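PDB 6GRF: plasmodesmata-located protein 8 from Arabidopsis thaliana, which is a plasmodesmata-located receptor-like protein with two tandem DUF26 domains, probably extracellular, and probably modulates cell-to-cell trafficking. Local coordinates for residues H6-G11 / A98-E103; G11-E16 / L90-S95; T83-I88 / C105-E110; D119-Y124 / Y203-Y208. All coordinates share one frame; numbering follows the deposited sequence.

Contact 1 (H6-G11 / A98-E103)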
loop_
_atom_site.group_PDB
_atom_site.type_symbol
_atom_site.label_atom_id
_atom_site.label_comp_id
_atom_site.label_asym_id
_atom_site.label_seq_id
_atom_site.Cartn_x
_atom_site.Cartn_y
_atom_site.Cartn_z
ATOM N N HIS A 6 -4.551 11.631 -4.946
ATOM C CA HIS A 6 -3.238 11.894 -5.551
ATOM C C HIS A 6 -2.179 12.382 -4.552
ATOM O O HIS A 6 -1.013 12.475 -4.947
ATOM C CB HIS A 6 -3.407 12.844 -6.741
ATOM C CG HIS A 6 -3.845 12.137 -7.979
ATOM N ND1 HIS A 6 -4.835 11.166 -7.963
ATOM C CD2 HIS A 6 -3.445 12.249 -9.266
ATOM C CE1 HIS A 6 -5.026 10.713 -9.184
ATOM N NE2 HIS A 6 -4.181 11.361 -10.005
ATOM N N ILE A 7 -2.548 12.646 -3.289
ATOM C CA ILE A 7 -1.595 13.166 -2.278
ATOM C C ILE A 7 -0.629 12.056 -1.814
ATOM O O ILE A 7 -0.973 10.874 -1.758
ATOM C CB ILE A 7 -2.321 13.841 -1.093
ATOM C CG1 ILE A 7 -3.124 12.851 -0.247
ATOM C CG2 ILE A 7 -3.185 14.998 -1.574
ATOM C CD1 ILE A 7 -2.467 12.492 1.071
ATOM N N PHE A 8 0.586 12.490 -1.462
ATOM C CA PHE A 8 1.724 11.645 -1.135
ATOM C C PHE A 8 1.595 11.118 0.299
ATOM O O PHE A 8 1.459 11.901 1.210
ATOM C CB PHE A 8 3.017 12.449 -1.280
ATOM C CG PHE A 8 4.273 11.694 -0.941
ATOM C CD1 PHE A 8 4.865 10.849 -1.864
ATOM C CD2 PHE A 8 4.863 11.822 0.304
ATOM C CE1 PHE A 8 6.016 10.142 -1.547
ATOM C CE2 PHE A 8 6.015 11.115 0.619
ATOM C CZ PHE A 8 6.589 10.272 -0.306
ATOM N N ILE A 9 1.680 9.792 0.482
ATOM C CA ILE A 9 1.658 9.192 1.814
ATOM C C ILE A 9 3.082 8.803 2.220
ATOM O O ILE A 9 3.593 9.319 3.207
ATOM C CB ILE A 9 0.668 8.015 1.888
ATOM C CG1 ILE A 9 -0.744 8.504 1.564
ATOM C CG2 ILE A 9 0.735 7.333 3.250
ATOM C CD1 ILE A 9 -1.805 7.450 1.660
ATOM N N TYR A 10 3.722 7.908 1.461
ATOM C CA TYR A 10 5.088 7.509 1.760
ATOM C C TYR A 10 5.741 6.897 0.514
ATOM O O TYR A 10 5.069 6.408 -0.388
ATOM C CB TYR A 10 5.143 6.528 2.938
ATOM C CG TYR A 10 4.880 5.082 2.597
ATOM C CD1 TYR A 10 5.904 4.235 2.195
ATOM C CD2 TYR A 10 3.603 4.550 2.686
ATOM C CE1 TYR A 10 5.664 2.907 1.876
ATOM C CE2 TYR A 10 3.347 3.222 2.373
ATOM C CZ TYR A 10 4.380 2.398 1.963
ATOM O OH TYR A 10 4.124 1.099 1.650
ATOM N N GLY A 11 7.071 6.938 0.507
ATOM C CA GLY A 11 7.892 6.312 -0.512
ATOM C C GLY A 11 9.180 5.779 0.091
ATOM O O GLY A 11 9.644 6.266 1.134
ATOM N N ALA A 98 11.822 0.055 -5.349
ATOM C CA ALA A 98 11.114 1.260 -4.956
ATOM C C ALA A 98 9.650 0.927 -4.676
ATOM O O ALA A 98 9.069 0.019 -5.285
ATOM C CB ALA A 98 11.218 2.315 -6.030
ATOM N N SER A 99 9.066 1.678 -3.746
ATOM C CA SER A 99 7.636 1.628 -3.520
ATOM C C SER A 99 7.124 3.046 -3.243
ATOM O O SER A 99 7.869 3.916 -2.779
ATOM C CB SER A 99 7.299 0.669 -2.420
ATOM O OG SER A 99 7.849 1.118 -1.198
ATOM N N LEU A 100 5.851 3.260 -3.575
ATOM C CA LEU A 100 5.218 4.551 -3.474
ATOM C C LEU A 100 3.734 4.365 -3.178
ATOM O O LEU A 100 3.031 3.694 -3.927
ATOM C CB LEU A 100 5.387 5.305 -4.791
ATOM C CG LEU A 100 4.601 6.609 -4.861
ATOM C CD1 LEU A 100 5.187 7.636 -3.903
ATOM C CD2 LEU A 100 4.573 7.146 -6.281
ATOM N N GLN A 101 3.274 5.027 -2.114
ATOM C CA GLN A 101 1.894 5.009 -1.712
ATOM C C GLN A 101 1.357 6.441 -1.800
ATOM O O GLN A 101 1.824 7.343 -1.091
ATOM C CB GLN A 101 1.794 4.406 -0.311
ATOM C CG GLN A 101 0.375 4.353 0.241
ATOM C CD GLN A 101 -0.452 3.225 -0.318
ATOM O OE1 GLN A 101 -1.478 3.454 -0.950
ATOM N NE2 GLN A 101 -0.038 1.996 -0.059
ATOM N N LEU A 102 0.434 6.642 -2.745
ATOM C CA LEU A 102 -0.405 7.826 -2.821
ATOM C C LEU A 102 -1.746 7.473 -2.176
ATOM O O LEU A 102 -2.024 6.293 -1.948
ATOM C CB LEU A 102 -0.583 8.234 -4.286
ATOM C CG LEU A 102 0.700 8.460 -5.094
ATOM C CD1 LEU A 102 0.380 9.043 -6.459
ATOM C CD2 LEU A 102 1.674 9.375 -4.366
ATOM N N GLU A 103 -2.577 8.479 -1.902
ATOM C CA GLU A 103 -3.879 8.221 -1.297
ATOM C C GLU A 103 -4.649 7.170 -2.117
ATOM O O GLU A 103 -5.272 6.278 -1.557
ATOM C CB GLU A 103 -4.680 9.517 -1.161
ATOM C CG GLU A 103 -6.065 9.325 -0.562
ATOM C CD GLU A 103 -6.103 8.521 0.731
ATOM O OE1 GLU A 103 -5.270 8.798 1.638
ATOM O OE2 GLU A 103 -6.955 7.602 0.826
HETATM O O HOH W 1 6.287 -0.468 0.564
#
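A classic beta bulge, in which Ile9 and Tyr10 together face Gln101, interrupts the antiparallel pairing of strands 8-13 and 98-102. The carbonyl oxygen Gln101 O takes both backbone donors, Ile9 N at 2.9 Å and Tyr10 N at 3.2 Å, the latter on a lone pair. In return Gln101 N gives a nearly straight bond to Tyr10 O (2.8 Å, 173° at the hydrogen), and beyond the bulge Glu103 N bonds Ile7 O. The side chains then divide between the two faces. Beside Leu102, the Phe8 ring meets Leu100, its CE1 lying 3.5 Å from Leu100 CD1, and helix 74-91 packs on this face. On the other face, Tyr10 CG sits between its own N and carbonyl carbon (chi1 83°), which lays the ring across the aliphatic start of Gln101; Tyr10 CE2 comes to 3.3 Å from Gln101 CB. A water in the ring plane joins Tyr10 OH, 2.9 Å away, to Ser99 OG. Ile9 crosses Glu103 obliquely, its CD1 3.7 Å from Glu103 CA. Ile9 and Tyr10 also meet Tyr203, Tyr124 and Arg123 of the second domain. Such a bulged N-terminal edge strand belongs to the five-stranded antiparallel sheet of the DUF26 fold.

Contact 2 (G11-E16 / L90-S95)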
loop_
_atom_site.group_PDB
_atom_site.type_symbol
_atom_site.label_atom_id
_atom_site.label_comp_id
_atom_site.label_asym_id
_atom_site.label_seq_id
_atom_site.Cartn_x
_atom_site.Cartn_y
_atom_site.Cartn_z
ATOM N N GLY A 11 7.071 6.938 0.507
ATOM C CA GLY A 11 7.892 6.312 -0.512
ATOM C C GLY A 11 9.180 5.779 0.091
ATOM O O GLY A 11 9.644 6.266 1.134
ATOM N N GLY A 12 9.750 4.758 -0.556
ATOM C CA GLY A 12 11.026 4.176 -0.145
ATOM C C GLY A 12 11.734 3.581 -1.343
ATOM O O GLY A 12 11.083 3.070 -2.250
ATOM N N CYS A 13 13.061 3.694 -1.364
ATOM C CA CYS A 13 13.856 3.098 -2.414
ATOM C C CYS A 13 14.927 2.219 -1.794
ATOM O O CYS A 13 15.308 2.418 -0.646
ATOM C CB CYS A 13 14.538 4.109 -3.324
ATOM S SG CYS A 13 14.452 5.823 -2.752
ATOM N N SER A 14 15.377 1.250 -2.593
ATOM C CA SER A 14 16.466 0.406 -2.231
ATOM C C SER A 14 17.726 1.262 -2.164
ATOM O O SER A 14 17.880 2.217 -2.925
ATOM C CB SER A 14 16.605 -0.743 -3.195
ATOM O OG SER A 14 16.832 -0.275 -4.514
ATOM N N PRO A 15 18.645 0.985 -1.218
ATOM C CA PRO A 15 19.950 1.644 -1.221
ATOM C C PRO A 15 20.797 1.291 -2.461
ATOM O O PRO A 15 21.670 2.072 -2.833
ATOM C CB PRO A 15 20.615 1.143 0.072
ATOM C CG PRO A 15 19.468 0.612 0.914
ATOM C CD PRO A 15 18.473 0.064 -0.084
ATOM N N GLU A 16 20.538 0.129 -3.083
ATOM C CA GLU A 16 21.300 -0.362 -4.253
ATOM C C GLU A 16 20.788 0.345 -5.514
ATOM O O GLU A 16 19.575 0.360 -5.789
ATOM C CB GLU A 16 21.170 -1.879 -4.429
ATOM C CG GLU A 16 21.472 -2.685 -3.174
ATOM C CD GLU A 16 20.282 -2.974 -2.264
ATOM O OE1 GLU A 16 19.237 -2.301 -2.402
ATOM O OE2 GLU A 16 20.400 -3.878 -1.410
ATOM N N LEU A 90 10.869 10.127 -9.914
ATOM C CA LEU A 90 11.326 11.408 -9.366
ATOM C C LEU A 90 12.023 11.213 -8.010
ATOM O O LEU A 90 13.122 11.724 -7.814
ATOM C CB LEU A 90 10.128 12.360 -9.236
ATOM C CG LEU A 90 10.460 13.848 -9.099
ATOM C CD1 LEU A 90 9.348 14.719 -9.681
ATOM C CD2 LEU A 90 10.726 14.231 -7.648
ATOM N N ILE A 91 11.378 10.518 -7.065
ATOM C CA ILE A 91 11.940 10.405 -5.697
ATOM C C ILE A 91 12.959 9.263 -5.614
ATOM O O ILE A 91 13.737 9.240 -4.678
ATOM C CB ILE A 91 10.857 10.264 -4.606
ATOM C CG1 ILE A 91 10.008 9.002 -4.777
ATOM C CG2 ILE A 91 10.004 11.520 -4.532
ATOM C CD1 ILE A 91 9.274 8.591 -3.518
ATOM N N CYS A 92 12.947 8.327 -6.572
ATOM C CA CYS A 92 13.840 7.162 -6.543
ATOM C C CYS A 92 14.526 6.979 -7.897
ATOM O O CYS A 92 14.279 6.004 -8.583
ATOM C CB CYS A 92 13.067 5.902 -6.175
ATOM S SG CYS A 92 12.334 5.975 -4.522
ATOM N N PRO A 93 15.400 7.916 -8.319
ATOM C CA PRO A 93 15.964 7.917 -9.673
ATOM C C PRO A 93 16.543 6.607 -10.252
ATOM O O PRO A 93 16.248 6.243 -11.406
ATOM C CB PRO A 93 17.128 8.921 -9.563
ATOM C CG PRO A 93 16.740 9.864 -8.442
ATOM C CD PRO A 93 15.854 9.061 -7.515
ATOM N N TYR A 94 17.406 5.932 -9.490
ATOM C CA TYR A 94 18.202 4.840 -10.045
ATOM C C TYR A 94 18.198 3.655 -9.082
ATOM O O TYR A 94 19.205 2.996 -8.917
ATOM C CB TYR A 94 19.618 5.331 -10.353
ATOM C CG TYR A 94 19.699 6.175 -11.596
ATOM C CD1 TYR A 94 19.638 5.591 -12.851
ATOM C CD2 TYR A 94 19.791 7.552 -11.525
ATOM C CE1 TYR A 94 19.687 6.352 -14.006
ATOM C CE2 TYR A 94 19.858 8.329 -12.671
ATOM C CZ TYR A 94 19.799 7.728 -13.916
ATOM O OH TYR A 94 19.857 8.484 -15.051
ATOM N N SER A 95 17.037 3.399 -8.471
ATOM C CA SER A 95 16.890 2.364 -7.474
ATOM C C SER A 95 16.524 1.043 -8.151
ATOM O O SER A 95 15.724 1.021 -9.089
ATOM C CB SER A 95 15.874 2.756 -6.443
ATOM O OG SER A 95 16.302 3.926 -5.760
#
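Cys13, at the end of strand 8-13, faces Cys92, the first residue to leave the helical conformation after helix 74-91. A disulfide is predicted for this pair, but in the model Cys13 SG and Cys92 SG are 2.8 Å apart, which is not the separation of a formed bond, and the geometry here is doubtful. Apolar packing is sparse: the tip of Ile91, its CD1, reaches 4.0 Å from Gly11 CA, approaching the strand where there is no side chain. Polar groups line the other end. Ser95 CB, on the loop after the helix, lies 3.7 Å from Ser14 OG, and Ser95 OG is turned beside its own backbone N (chi1 -62°), toward the strand. Both hydroxyls find their main partners outside the two segments, since Ser95 OG is bonded to Lys17 NZ and Ser14 OG to Gly97 N. The contact thus joins the end of the edge strand to the loop by which helix 74-91 passes into strand 98-102, with Gly12 paired through its backbone to Ser99 of that next strand.

Contact 3 (T83-I88 / C105-E110); sequences TSVDQI and CFLRYE
Three groups hold Tyr109 OH at the end of the ring that Ile88 touches. A water lies in the ring plane 2.6 Å from Tyr109 OH, and Arg28 NE and Ser95 O bond the same hydroxyl. The water also makes a weak bond of 3.1 Å to Ile88 O, forming a bridge from helix to strand that accompanies the apolar contact of Ile88 CD1 with Tyr109 CE2 at 4.1 Å. These partners fix the position of the hydroxyl end. Leu107 carries most of the remaining packing. With CG anti to its backbone N (chi1 179°), it reaches from the strand to the helix and sends its CD2 branch among three helix residues. Ile88 CG2 stands 3.8 Å from Leu107 CD2, and Val85 CG2 meets the same methyl at 4.0 Å. Ser84 OG presses on both Leu107 CB and CD2, 3.2 Å from each; this buried hydroxyl has no hydrogen-bonding partner in the model, a tight and rather costly place for a polar atom. Next to it, Ser84 CB lies 4.0 Å from Cys105 SG, whose disulfide to Cys80 ties the strand covalently to the preceding turn of the helix. Alternation along the strand turns Phe106 and Arg108 to the opposite side, where Arg108 NE forms a salt bridge with Glu110 OE1 from above the carboxylate plane. Segment 83-88 crosses segment 105-110 at 48°, while helix 23-39 also packs on the strand, bringing Val35 to Leu107 and Phe31 to Tyr109; strands 98-102 and 62-68 flank strand 105-110.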
loop_
_atom_site.group_PDB
_atom_site.type_symbol
_atom_site.label_atom_id
_atom_site.label_comp_id
_atom_site.label_asym_id
_atom_site.label_seq_id
_atom_site.Cartn_x
_atom_site.Cartn_y
_atom_site.Cartn_z
ATOM N N THR A 83 0.389 9.276 -12.419
ATOM C CA THR A 83 1.038 10.214 -11.496
ATOM C C THR A 83 2.122 9.479 -10.692
ATOM O O THR A 83 3.205 10.014 -10.409
ATOM C CB THR A 83 0.003 10.879 -10.577
ATOM O OG1 THR A 83 -1.009 11.459 -11.397
ATOM C CG2 THR A 83 0.607 11.938 -9.681
ATOM N N SER A 84 1.788 8.247 -10.327
ATOM C CA SER A 84 2.591 7.377 -9.513
ATOM C C SER A 84 3.887 6.973 -10.247
ATOM O O SER A 84 4.983 6.991 -9.680
ATOM C CB SER A 84 1.732 6.197 -9.125
ATOM O OG SER A 84 2.502 5.102 -8.714
ATOM N N VAL A 85 3.761 6.637 -11.529
ATOM C CA VAL A 85 4.913 6.234 -12.344
ATOM C C VAL A 85 5.892 7.418 -12.475
ATOM O O VAL A 85 7.112 7.239 -12.364
ATOM C CB VAL A 85 4.440 5.669 -13.698
ATOM C CG1 VAL A 85 5.545 5.634 -14.739
ATOM C CG2 VAL A 85 3.840 4.286 -13.514
ATOM N N ASP A 86 5.362 8.633 -12.654
ATOM C CA ASP A 86 6.181 9.822 -12.729
ATOM C C ASP A 86 6.845 10.075 -11.372
ATOM O O ASP A 86 8.032 10.304 -11.296
ATOM C CB ASP A 86 5.359 11.021 -13.193
ATOM C CG ASP A 86 4.896 10.887 -14.633
ATOM O OD1 ASP A 86 5.756 10.576 -15.494
ATOM O OD2 ASP A 86 3.681 11.086 -14.886
ATOM N N GLN A 87 6.070 10.018 -10.292
ATOM C CA GLN A 87 6.601 10.361 -8.972
ATOM C C GLN A 87 7.695 9.369 -8.545
ATOM O O GLN A 87 8.696 9.784 -7.977
ATOM C CB GLN A 87 5.471 10.420 -7.938
ATOM C CG GLN A 87 5.944 10.638 -6.504
ATOM C CD GLN A 87 6.369 12.049 -6.173
ATOM O OE1 GLN A 87 6.254 12.977 -6.974
ATOM N NE2 GLN A 87 6.860 12.230 -4.957
ATOM N N ILE A 88 7.484 8.068 -8.777
ATOM C CA ILE A 88 8.385 7.053 -8.225
ATOM C C ILE A 88 9.767 7.209 -8.877
ATOM O O ILE A 88 10.795 7.021 -8.216
ATOM C CB ILE A 88 7.827 5.621 -8.354
ATOM C CG1 ILE A 88 8.476 4.686 -7.330
ATOM C CG2 ILE A 88 7.978 5.068 -9.766
ATOM C CD1 ILE A 88 7.885 3.293 -7.291
ATOM N N CYS A 105 -3.410 5.042 -4.688
ATOM C CA CYS A 105 -2.749 3.905 -5.344
ATOM C C CYS A 105 -1.364 3.637 -4.762
ATOM O O CYS A 105 -0.733 4.491 -4.148
ATOM C CB CYS A 105 -2.670 4.094 -6.855
ATOM S SG CYS A 105 -1.860 5.631 -7.372
ATOM N N PHE A 106 -0.933 2.392 -4.968
ATOM C CA PHE A 106 0.318 1.879 -4.510
ATOM C C PHE A 106 1.042 1.261 -5.709
ATOM O O PHE A 106 0.414 0.568 -6.503
ATOM C CB PHE A 106 0.070 0.867 -3.397
ATOM C CG PHE A 106 1.292 0.128 -2.922
ATOM C CD1 PHE A 106 2.256 0.768 -2.162
ATOM C CD2 PHE A 106 1.456 -1.221 -3.200
ATOM C CE1 PHE A 106 3.367 0.081 -1.699
ATOM C CE2 PHE A 106 2.562 -1.907 -2.729
ATOM C CZ PHE A 106 3.517 -1.255 -1.987
ATOM N N LEU A 107 2.339 1.559 -5.831
ATOM C CA LEU A 107 3.188 1.030 -6.896
ATOM C C LEU A 107 4.474 0.485 -6.279
ATOM O O LEU A 107 5.071 1.140 -5.446
ATOM C CB LEU A 107 3.489 2.172 -7.861
ATOM C CG LEU A 107 4.380 1.818 -9.044
ATOM C CD1 LEU A 107 3.704 0.786 -9.939
ATOM C CD2 LEU A 107 4.719 3.063 -9.827
ATOM N N ARG A 108 4.906 -0.699 -6.724
ATOM C CA ARG A 108 6.096 -1.342 -6.169
ATOM C C ARG A 108 6.821 -2.143 -7.257
ATOM O O ARG A 108 6.198 -2.828 -8.055
ATOM C CB ARG A 108 5.710 -2.289 -5.031
ATOM C CG ARG A 108 6.888 -2.907 -4.297
ATOM C CD ARG A 108 6.452 -3.828 -3.170
ATOM N NE ARG A 108 7.589 -4.436 -2.494
ATOM C CZ ARG A 108 7.512 -5.462 -1.646
ATOM N NH1 ARG A 108 6.339 -5.886 -1.202
ATOM N NH2 ARG A 108 8.619 -6.077 -1.257
ATOM N N TYR A 109 8.149 -2.090 -7.220
ATOM C CA TYR A 109 8.960 -2.991 -8.007
ATOM C C TYR A 109 10.262 -3.295 -7.263
ATOM O O TYR A 109 10.733 -2.498 -6.467
ATOM C CB TYR A 109 9.206 -2.396 -9.394
ATOM C CG TYR A 109 10.169 -1.237 -9.400
ATOM C CD1 TYR A 109 11.538 -1.464 -9.395
ATOM C CD2 TYR A 109 9.723 0.075 -9.433
ATOM C CE1 TYR A 109 12.443 -0.420 -9.396
ATOM C CE2 TYR A 109 10.619 1.136 -9.440
ATOM C CZ TYR A 109 11.982 0.883 -9.410
ATOM O OH TYR A 109 12.906 1.884 -9.416
ATOM N N GLU A 110 10.824 -4.475 -7.545
ATOM C CA GLU A 110 12.113 -4.893 -7.008
ATOM C C GLU A 110 12.784 -5.860 -7.992
ATOM O O GLU A 110 12.160 -6.318 -8.954
ATOM C CB GLU A 110 11.969 -5.622 -5.669
ATOM C CG GLU A 110 10.746 -5.248 -4.862
ATOM C CD GLU A 110 11.047 -4.873 -3.425
ATOM O OE1 GLU A 110 10.596 -3.781 -2.989
ATOM O OE2 GLU A 110 11.726 -5.680 -2.750
HETATM O O HOH W 2 11.743 4.196 -9.224
#

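Contact 4 (D119-Y124 / Y203-Y208)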
loop_
_atom_site.group_PDB
_atom_site.type_symbol
_atom_site.label_atom_id
_atom_site.label_comp_id
_atom_site.label_asym_id
_atom_site.label_seq_id
_atom_site.Cartn_x
_atom_site.Cartn_y
_atom_site.Cartn_z
ATOM N N ASP A 119 4.244 -10.828 3.838
ATOM C CA ASP A 119 5.207 -9.873 4.350
ATOM C C ASP A 119 4.453 -8.815 5.170
ATOM O O ASP A 119 3.717 -7.969 4.621
ATOM C CB ASP A 119 6.005 -9.243 3.210
ATOM C CG ASP A 119 7.141 -8.355 3.680
ATOM O OD1 ASP A 119 7.223 -8.117 4.901
ATOM O OD2 ASP A 119 7.947 -7.932 2.828
ATOM N N THR A 120 4.653 -8.858 6.489
ATOM C CA THR A 120 3.924 -8.000 7.406
ATOM C C THR A 120 4.844 -6.915 7.981
ATOM O O THR A 120 4.492 -6.304 8.970
ATOM C CB THR A 120 3.312 -8.832 8.537
ATOM O OG1 THR A 120 4.375 -9.356 9.330
ATOM C CG2 THR A 120 2.460 -9.976 8.037
ATOM N N SER A 121 6.017 -6.682 7.379
ATOM C CA SER A 121 6.930 -5.689 7.931
ATOM C C SER A 121 6.278 -4.311 7.820
ATOM O O SER A 121 5.526 -4.055 6.897
ATOM C CB SER A 121 8.299 -5.719 7.293
ATOM O OG SER A 121 8.226 -6.107 5.939
ATOM N N LEU A 122 6.564 -3.455 8.805
ATOM C CA LEU A 122 6.039 -2.112 8.873
ATOM C C LEU A 122 6.731 -1.227 7.831
ATOM O O LEU A 122 7.936 -1.087 7.839
ATOM C CB LEU A 122 6.275 -1.572 10.287
ATOM C CG LEU A 122 5.885 -0.110 10.499
ATOM C CD1 LEU A 122 4.430 0.114 10.120
ATOM C CD2 LEU A 122 6.150 0.312 11.940
ATOM N N ARG A 123 5.938 -0.596 6.970
ATOM C CA ARG A 123 6.460 0.303 5.946
ATOM C C ARG A 123 6.315 1.758 6.392
ATOM O O ARG A 123 7.231 2.539 6.206
ATOM C CB ARG A 123 5.744 0.067 4.614
ATOM C CG ARG A 123 6.162 -1.228 3.935
ATOM C CD ARG A 123 7.666 -1.305 3.748
ATOM N NE ARG A 123 8.012 -2.041 2.546
ATOM C CZ ARG A 123 8.580 -3.244 2.514
ATOM N NH1 ARG A 123 8.949 -3.849 3.629
ATOM N NH2 ARG A 123 8.778 -3.836 1.354
ATOM N N TYR A 124 5.163 2.105 6.974
ATOM C CA TYR A 124 4.883 3.471 7.375
ATOM C C TYR A 124 3.708 3.481 8.367
ATOM O O TYR A 124 2.785 2.684 8.269
ATOM C CB TYR A 124 4.608 4.350 6.147
ATOM C CG TYR A 124 4.244 5.780 6.460
ATOM C CD1 TYR A 124 5.200 6.677 6.915
ATOM C CD2 TYR A 124 2.944 6.240 6.324
ATOM C CE1 TYR A 124 4.882 7.992 7.217
ATOM C CE2 TYR A 124 2.606 7.554 6.622
ATOM C CZ TYR A 124 3.580 8.431 7.070
ATOM O OH TYR A 124 3.260 9.720 7.385
ATOM N N TYR A 203 0.751 1.058 7.443
ATOM C CA TYR A 203 0.986 0.481 6.134
ATOM C C TYR A 203 2.069 -0.590 6.261
ATOM O O TYR A 203 3.182 -0.289 6.665
ATOM C CB TYR A 203 1.416 1.553 5.139
ATOM C CG TYR A 203 0.368 2.596 4.862
ATOM C CD1 TYR A 203 -0.470 2.487 3.770
ATOM C CD2 TYR A 203 0.220 3.694 5.688
ATOM C CE1 TYR A 203 -1.440 3.439 3.509
ATOM C CE2 TYR A 203 -0.746 4.652 5.447
ATOM C CZ TYR A 203 -1.583 4.516 4.359
ATOM O OH TYR A 203 -2.528 5.457 4.106
ATOM N N LEU A 204 1.697 -1.834 5.959
ATOM C CA LEU A 204 2.639 -2.927 5.880
ATOM C C LEU A 204 2.951 -3.185 4.406
ATOM O O LEU A 204 2.395 -2.541 3.533
ATOM C CB LEU A 204 2.036 -4.162 6.553
ATOM C CG LEU A 204 1.513 -3.939 7.969
ATOM C CD1 LEU A 204 1.111 -5.261 8.594
ATOM C CD2 LEU A 204 2.546 -3.225 8.830
ATOM N N ALA A 205 3.855 -4.132 4.154
ATOM C CA ALA A 205 4.314 -4.438 2.796
ATOM C C ALA A 205 3.139 -4.795 1.871
ATOM O O ALA A 205 3.140 -4.379 0.716
ATOM C CB ALA A 205 5.340 -5.542 2.843
ATOM N N GLN A 206 2.136 -5.533 2.372
ATOM C CA GLN A 206 1.098 -6.122 1.496
ATOM C C GLN A 206 -0.341 -5.718 1.896
ATOM O O GLN A 206 -1.314 -6.220 1.307
ATOM C CB GLN A 206 1.256 -7.641 1.508
ATOM C CG GLN A 206 2.570 -8.135 0.907
ATOM C CD GLN A 206 2.449 -8.402 -0.574
ATOM O OE1 GLN A 206 1.893 -7.602 -1.320
ATOM N NE2 GLN A 206 2.947 -9.551 -1.006
ATOM N N CYS A 207 -0.491 -4.802 2.858
ATOM C CA CYS A 207 -1.817 -4.339 3.291
ATOM C C CYS A 207 -1.675 -3.037 4.076
ATOM O O CYS A 207 -0.559 -2.638 4.428
ATOM C CB CYS A 207 -2.528 -5.383 4.143
ATOM S SG CYS A 207 -1.705 -5.770 5.713
ATOM N N TYR A 208 -2.811 -2.374 4.316
ATOM C CA TYR A 208 -2.851 -1.267 5.257
ATOM C C TYR A 208 -4.248 -1.131 5.880
ATOM O O TYR A 208 -5.226 -1.699 5.419
ATOM C CB TYR A 208 -2.416 0.041 4.600
ATOM C CG TYR A 208 -3.365 0.638 3.594
ATOM C CD1 TYR A 208 -3.256 0.357 2.241
ATOM C CD2 TYR A 208 -4.336 1.547 3.980
ATOM C CE1 TYR A 208 -4.094 0.952 1.307
ATOM C CE2 TYR A 208 -5.193 2.137 3.065
ATOM C CZ TYR A 208 -5.070 1.844 1.719
ATOM O OH TYR A 208 -5.908 2.433 0.812
#
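The guanidinium of Arg123 spreads over Ala205, whose CB sits 3.9 Å from the plane, over its centre. Bends at chi2 and chi3 fold the arginine back over the turn between strands 199-204 and 207-213. Tyr124 and Tyr203 lie side by side and point the same way; Tyr203 CD2 comes to the edge of the Tyr124 ring in its plane, 3.8 Å from Tyr124 CD2, and Tyr124 O lies in plane at the edge of the Tyr203 ring. Tyr203 CE1 rests over one face of the Tyr208 ring, offset toward the rim. The backbone forms a classic beta bulge, Arg123 and Tyr124 both facing Tyr203. Tyr203 O accepts from Arg123 N at 2.8 Å and from Tyr124 N at 3.1 Å, while Tyr203 N returns a bond to Tyr124 O of 2.7 Å. Leu204 CD2 packs against Leu122 CD1 at 4.0 Å. Asp119 OD1 accepts from Ser121 N in an Asx turn; Asp119 CG packs 3.4 Å from Ala205 CB. Arg123 NH2 also nears Arg108 NH2, a repulsion probably offset by the salt bridge of Arg108 to Glu110. Between the segments themselves, backbone bonds at the bulge and apolar contacts do the joining, without a salt bridge.

Contacts 1, 2 and 3 belong to the first DUF26 domain and contact 4 to the second, where its bulge repeats that of contact 1. Contacts 1 and 3 have centres about 8 Å apart and share the sheet, with Leu100 N probably bonded to Leu107 O at 2.9 Å. Contact 2, centred about 13 Å from contact 1, continues strand 8-13 past Gly11. The two domains meet, among other places, where contact 4 touches contacts 1 and 3: Tyr10 CD2 lies 3.6 Å from Tyr124 CB, and Phe106 CZ 4.1 Å from Ala205 O. Side chains around the two bulges pack against each other, while contact 2 stays about 7 Å from contact 4 at the nearest atoms.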